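Histidine triad (HIT) protein (Clostridium difficile, PDB 4EGU) is of unknown function but binds zinc and guanosine-5'-monophosphate, and is probably a nucleotide hydrolase or transferase. Local coordinates at residues D54-D57 with K58-D61; G94-E97 with V98-L101. All coordinates share one frame; numbering follows the deposited sequence.

Contact 1 of 2, residues D54-D57 with K58-D61; sequences DIPD and KEMD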
loop_
_atom_site.group_PDB
_atom_site.type_symbol
_atom_site.label_atom_id
_atom_site.label_comp_id
_atom_site.label_asym_id
_atom_site.label_seq_id
_atom_site.Cartn_x
_atom_site.Cartn_y
_atom_site.Cartn_z
ATOM N N ASP A 54 5.682 11.905 5.897
ATOM C CA ASP A 54 6.205 12.394 7.156
ATOM C C ASP A 54 6.996 11.330 7.919
ATOM O O ASP A 54 7.516 11.612 8.985
ATOM C CB ASP A 54 5.061 12.979 7.955
ATOM C CG ASP A 54 4.442 14.177 7.232
ATOM O OD1 ASP A 54 5.156 15.178 7.032
ATOM O OD2 ASP A 54 3.251 14.113 6.840
ATOM N N ILE A 55 7.126 10.138 7.347
ATOM C CA ILE A 55 7.944 9.107 7.980
ATOM C C ILE A 55 9.385 9.266 7.474
ATOM O O ILE A 55 9.619 9.138 6.280
ATOM C CB ILE A 55 7.457 7.692 7.641
ATOM C CG1 ILE A 55 5.985 7.470 7.969
ATOM C CG2 ILE A 55 8.311 6.682 8.402
ATOM C CD1 ILE A 55 5.522 6.153 7.443
ATOM N N PRO A 56 10.345 9.530 8.371
ATOM C CA PRO A 56 11.733 9.581 7.887
ATOM C C PRO A 56 12.177 8.241 7.342
ATOM O O PRO A 56 11.706 7.200 7.815
ATOM C CB PRO A 56 12.547 9.954 9.130
ATOM C CG PRO A 56 11.662 9.765 10.265
ATOM C CD PRO A 56 10.242 9.748 9.821
ATOM N N ASP A 57 13.098 8.245 6.381
ATOM C CA ASP A 57 13.570 6.992 5.806
ATOM C C ASP A 57 13.966 5.993 6.883
ATOM O O ASP A 57 13.645 4.816 6.765
ATOM C CB ASP A 57 14.753 7.206 4.876
ATOM C CG ASP A 57 14.399 7.957 3.604
ATOM O OD1 ASP A 57 13.205 8.093 3.273
ATOM O OD2 ASP A 57 15.346 8.391 2.922
ATOM N N LYS A 58 14.662 6.453 7.919
ATOM C CA LYS A 58 15.210 5.534 8.902
ATOM C C LYS A 58 14.114 4.906 9.792
ATOM O O LYS A 58 14.412 3.960 10.507
ATOM C CB LYS A 58 16.290 6.204 9.745
ATOM C CG LYS A 58 15.772 7.189 10.736
ATOM C CD LYS A 58 16.945 7.768 11.516
ATOM C CE LYS A 58 16.506 8.571 12.717
ATOM N NZ LYS A 58 17.687 8.949 13.540
ATOM N N GLU A 59 12.874 5.402 9.710
ATOM C CA GLU A 59 11.739 4.860 10.459
ATOM C C GLU A 59 10.771 4.101 9.568
ATOM O O GLU A 59 9.691 3.695 10.051
ATOM C CB GLU A 59 11.015 5.977 11.238
ATOM C CG GLU A 59 11.910 6.562 12.316
ATOM C CD GLU A 59 11.389 7.776 13.034
ATOM O OE1 GLU A 59 10.203 8.122 12.901
ATOM O OE2 GLU A 59 12.200 8.384 13.751
ATOM N N MET A 60 11.137 3.841 8.318
ATOM C CA MET A 60 10.189 3.226 7.399
ATOM C C MET A 60 9.902 1.776 7.737
ATOM O O MET A 60 8.958 1.219 7.224
ATOM C CB MET A 60 10.673 3.358 5.947
ATOM C CG MET A 60 9.548 3.262 4.912
ATOM S SD MET A 60 8.306 4.541 5.023
ATOM C CE MET A 60 9.234 5.955 4.464
ATOM N N ASP A 61 10.648 1.183 8.650
ATOM C CA ASP A 61 10.350 -0.154 9.112
ATOM C C ASP A 61 8.951 -0.270 9.721
ATOM O O ASP A 61 8.411 -1.371 9.773
ATOM C CB ASP A 61 11.418 -0.683 10.082
ATOM C CG ASP A 61 11.697 0.249 11.265
ATOM O OD1 ASP A 61 11.055 1.311 11.420
ATOM O OD2 ASP A 61 12.593 -0.102 12.061
#
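From Pro56 to Met60 the backbone winds into a short 3-10 turn, held by two bonds between residues three apart. Glu59 N donates to Pro56 O at 2.9 Å, and Met60 N donates to Asp57 O at 3.1 Å. The second N-H...O angle is 160°. Two pairs of side chains carry the rest: Glu59 with Pro56, and Met60 with Ile55.

Glu59 runs back along the turn to the Pro56 ring. Its CG is anti to its own carbonyl carbon (chi1 -65°) and the chain is extended beyond it, which lays the carboxylate against the CG and CD side of the proline. Glu59 CD lies 3.4 Å from Pro56 CG. Glu59 OE1 is also hydrogen-bonded to Tyr49 OH, which helps hold the carboxylate beside the CG-CD edge of the ring. Tyr49 touches Pro56 as well.

Met60 and Ile55 pack together, their side chains at about a right angle. The bend at chi2 of Met60 (62°) turns SD toward Ile55, and a further bend at chi3 swings CE to Ile55 O. Met60 SD is 4.0 Å from Ile55 CG2 and equally far from Ile55 CD1. The methyl Met60 CE reaches Ile55 O at 3.7 Å. Ile55 CG2 touches the carbonyl oxygen of Glu59. Ile55 and Met60 are buried.

The turn lies in the loop between strand 39-45 and helix 61-77, just before the helix begins. Leu52 covers part of Met60, and Tyr49 and Leu101 pack on Ile55. The second subunit also packs here: Ser64 of that subunit is hydrogen-bonded to Met60 O, Val68 of that subunit packs on Asp57, and Asn71 of that subunit packs on Met60.

Contact 2 of 2, residues G94-E97 with V98-L101; sequences GGQE and VKHL. With K (potassium ion), chain E; ZN (zinc ion), chain D; 5GP (guanosine-5'-monophosphate), chain C.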
loop_
_atom_site.group_PDB
_atom_site.type_symbol
_atom_site.label_atom_id
_atom_site.label_comp_id
_atom_site.label_asym_id
_atom_site.label_seq_id
_atom_site.Cartn_x
_atom_site.Cartn_y
_atom_site.Cartn_z
ATOM N N GLY A 94 -4.589 12.391 -2.632
ATOM C CA GLY A 94 -4.654 10.967 -2.409
ATOM C C GLY A 94 -5.955 10.569 -1.751
ATOM O O GLY A 94 -6.225 9.382 -1.601
ATOM N N GLY A 95 -6.748 11.541 -1.298
ATOM C CA GLY A 95 -7.983 11.256 -0.599
ATOM C C GLY A 95 -7.819 10.993 0.882
ATOM O O GLY A 95 -8.723 10.481 1.509
ATOM N N GLN A 96 -6.681 11.357 1.457
ATOM C CA GLN A 96 -6.470 11.162 2.883
ATOM C C GLN A 96 -7.336 12.173 3.591
ATOM O O GLN A 96 -7.377 13.367 3.254
ATOM C CB GLN A 96 -5.032 11.440 3.259
ATOM C CG GLN A 96 -4.627 10.983 4.628
ATOM C CD GLN A 96 -3.289 11.598 5.069
ATOM O OE1 GLN A 96 -2.846 12.641 4.581
ATOM N NE2 GLN A 96 -2.718 11.023 6.106
ATOM N N GLU A 97 -8.051 11.665 4.574
ATOM C CA GLU A 97 -8.924 12.491 5.418
ATOM C C GLU A 97 -8.384 12.534 6.872
ATOM O O GLU A 97 -8.156 13.604 7.438
ATOM C CB GLU A 97 -10.367 11.954 5.375
ATOM C CG GLU A 97 -10.951 11.849 3.961
ATOM C CD GLU A 97 -12.205 10.994 3.902
ATOM O OE1 GLU A 97 -12.114 9.752 4.059
ATOM O OE2 GLU A 97 -13.278 11.570 3.708
ATOM N N VAL A 98 -8.191 11.358 7.443
ATOM C CA VAL A 98 -7.627 11.251 8.797
ATOM C C VAL A 98 -6.119 11.269 8.688
ATOM O O VAL A 98 -5.512 10.374 8.088
ATOM C CB VAL A 98 -8.080 9.995 9.525
ATOM C CG1 VAL A 98 -7.441 9.918 10.897
ATOM C CG2 VAL A 98 -9.611 9.961 9.643
ATOM N N LYS A 99 -5.522 12.307 9.260
ATOM C CA LYS A 99 -4.101 12.585 9.093
ATOM C C LYS A 99 -3.288 11.895 10.196
ATOM O O LYS A 99 -2.576 12.530 10.987
ATOM C CB LYS A 99 -3.859 14.102 9.026
ATOM C CG LYS A 99 -4.463 14.749 7.784
ATOM C CD LYS A 99 -4.217 16.250 7.780
ATOM C CE LYS A 99 -4.871 16.938 6.589
ATOM N NZ LYS A 99 -4.641 18.416 6.597
ATOM N N HIS A 100 -3.390 10.570 10.191
ATOM C CA HIS A 100 -2.614 9.673 11.044
ATOM C C HIS A 100 -2.354 8.453 10.170
ATOM O O HIS A 100 -3.320 7.833 9.722
ATOM C CB HIS A 100 -3.410 9.281 12.300
ATOM C CG HIS A 100 -2.714 8.337 13.227
ATOM N ND1 HIS A 100 -2.502 8.646 14.561
ATOM C CD2 HIS A 100 -2.286 7.067 13.042
ATOM C CE1 HIS A 100 -1.940 7.602 15.139
ATOM N NE2 HIS A 100 -1.809 6.632 14.246
ATOM N N LEU A 101 -1.084 8.116 9.921
ATOM C CA LEU A 101 -0.728 7.013 9.026
ATOM C C LEU A 101 -1.641 5.816 9.222
ATOM O O LEU A 101 -1.781 5.270 10.324
ATOM C CB LEU A 101 0.705 6.541 9.248
ATOM C CG LEU A 101 1.223 5.541 8.206
ATOM C CD1 LEU A 101 1.522 6.244 6.872
ATOM C CD2 LEU A 101 2.414 4.806 8.722
HETATM K K K E . -2.189 7.834 6.007
HETATM ZN ZN ZN D . -2.827 10.464 15.535
HETATM P P 5GP C . -8.975 8.033 4.723
HETATM O O1P 5GP C . -10.016 8.421 3.696
HETATM O O2P 5GP C . -8.456 9.151 5.585
HETATM O O3P 5GP C . -7.862 7.321 4.080
HETATM O "O5'" 5GP C . -9.579 6.894 5.618
HETATM C "C5'" 5GP C . -10.076 7.184 6.903
HETATM C "C4'" 5GP C . -11.059 6.146 7.303
HETATM O "O4'" 5GP C . -11.342 6.296 8.697
HETATM C "C3'" 5GP C . -12.401 6.229 6.573
HETATM O "O3'" 5GP C . -12.584 5.072 5.754
HETATM C "C2'" 5GP C . -13.444 6.265 7.716
HETATM O "O2'" 5GP C . -14.598 5.474 7.508
HETATM C "C1'" 5GP C . -12.628 5.812 8.935
HETATM N N9 5GP C . -13.073 6.368 10.205
HETATM C C8 5GP C . -13.250 7.680 10.448
HETATM N N7 5GP C . -13.618 7.865 11.731
HETATM C C5 5GP C . -13.654 6.644 12.305
HETATM C C6 5GP C . -13.968 6.226 13.589
HETATM O O6 5GP C . -14.313 7.014 14.522
HETATM N N1 5GP C . -13.878 4.902 13.794
HETATM C C2 5GP C . -13.518 4.011 12.834
HETATM N N2 5GP C . -13.477 2.714 13.177
HETATM N N3 5GP C . -13.219 4.369 11.576
HETATM C C4 5GP C . -13.291 5.697 11.336
HETATM O O HOH W 1 -0.105 8.677 3.845
HETATM O O HOH W 2 -4.176 6.129 4.163
#
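Val98 and Glu97 adjoin at a bend whose two backbone amides grip one phosphate oxygen of guanosine-5'-monophosphate. Glu97 N donates to O2P of the nucleotide at 2.7 Å. Val98 N donates to the same O2P at 2.9 Å, with an N-H...O angle of 161°. Glu97 CG is anti to the carbonyl carbon (chi1 -56°). The extended chain runs alongside the phosphate, and Glu97 OE1 comes within 2.5 Å of O1P of the nucleotide. Val98 turns CG2 to the sugar end of the ligand, 3.9 Å from C5', and Phe8 of helix 7-12 also packs on Val98.

This loop forms part of the nucleotide pocket of the HIT fold and runs straight into the histidine triad motif, which starts at His100. An inverse gamma turn centred on Lys99 leads into it, with a weak bond of 3.0 Å from His100 N to Val98 O.

Gln96 runs alongside that turn. Gln96 CG is 3.6 Å from Val98 O, and the side chain crosses that of Lys99 at about a right angle. The amide end sits beside a potassium ion, though which of its two terminal atoms faces the ion is doubtful. At the end of the turn, His100 ND1 binds zinc at 2.1 Å, with Cys6, Cys9 and His48 as the other ligands, while its NE2 is hydrogen-bonded to Pro45 O.

Following the chain from the N terminus, strand 39-45 leads into contact 1, which closes a small turn just before helix 61-77. The helix, the short helix 79-82 and strand 84-90 come next. Contact 2 then shapes the loop between strands 84-90 and 103-107, which are neighbours in the sheet. The two contacts follow in series, neither nested nor crossed, with centres about 17 Å apart. They still meet: Ile55 CD1 of contact 1 packs 3.6 Å from Leu101 CD2 of contact 2. The loop ahead of helix 61-77 thus rests on the start of the histidine triad motif. Both contacts also touch the second subunit.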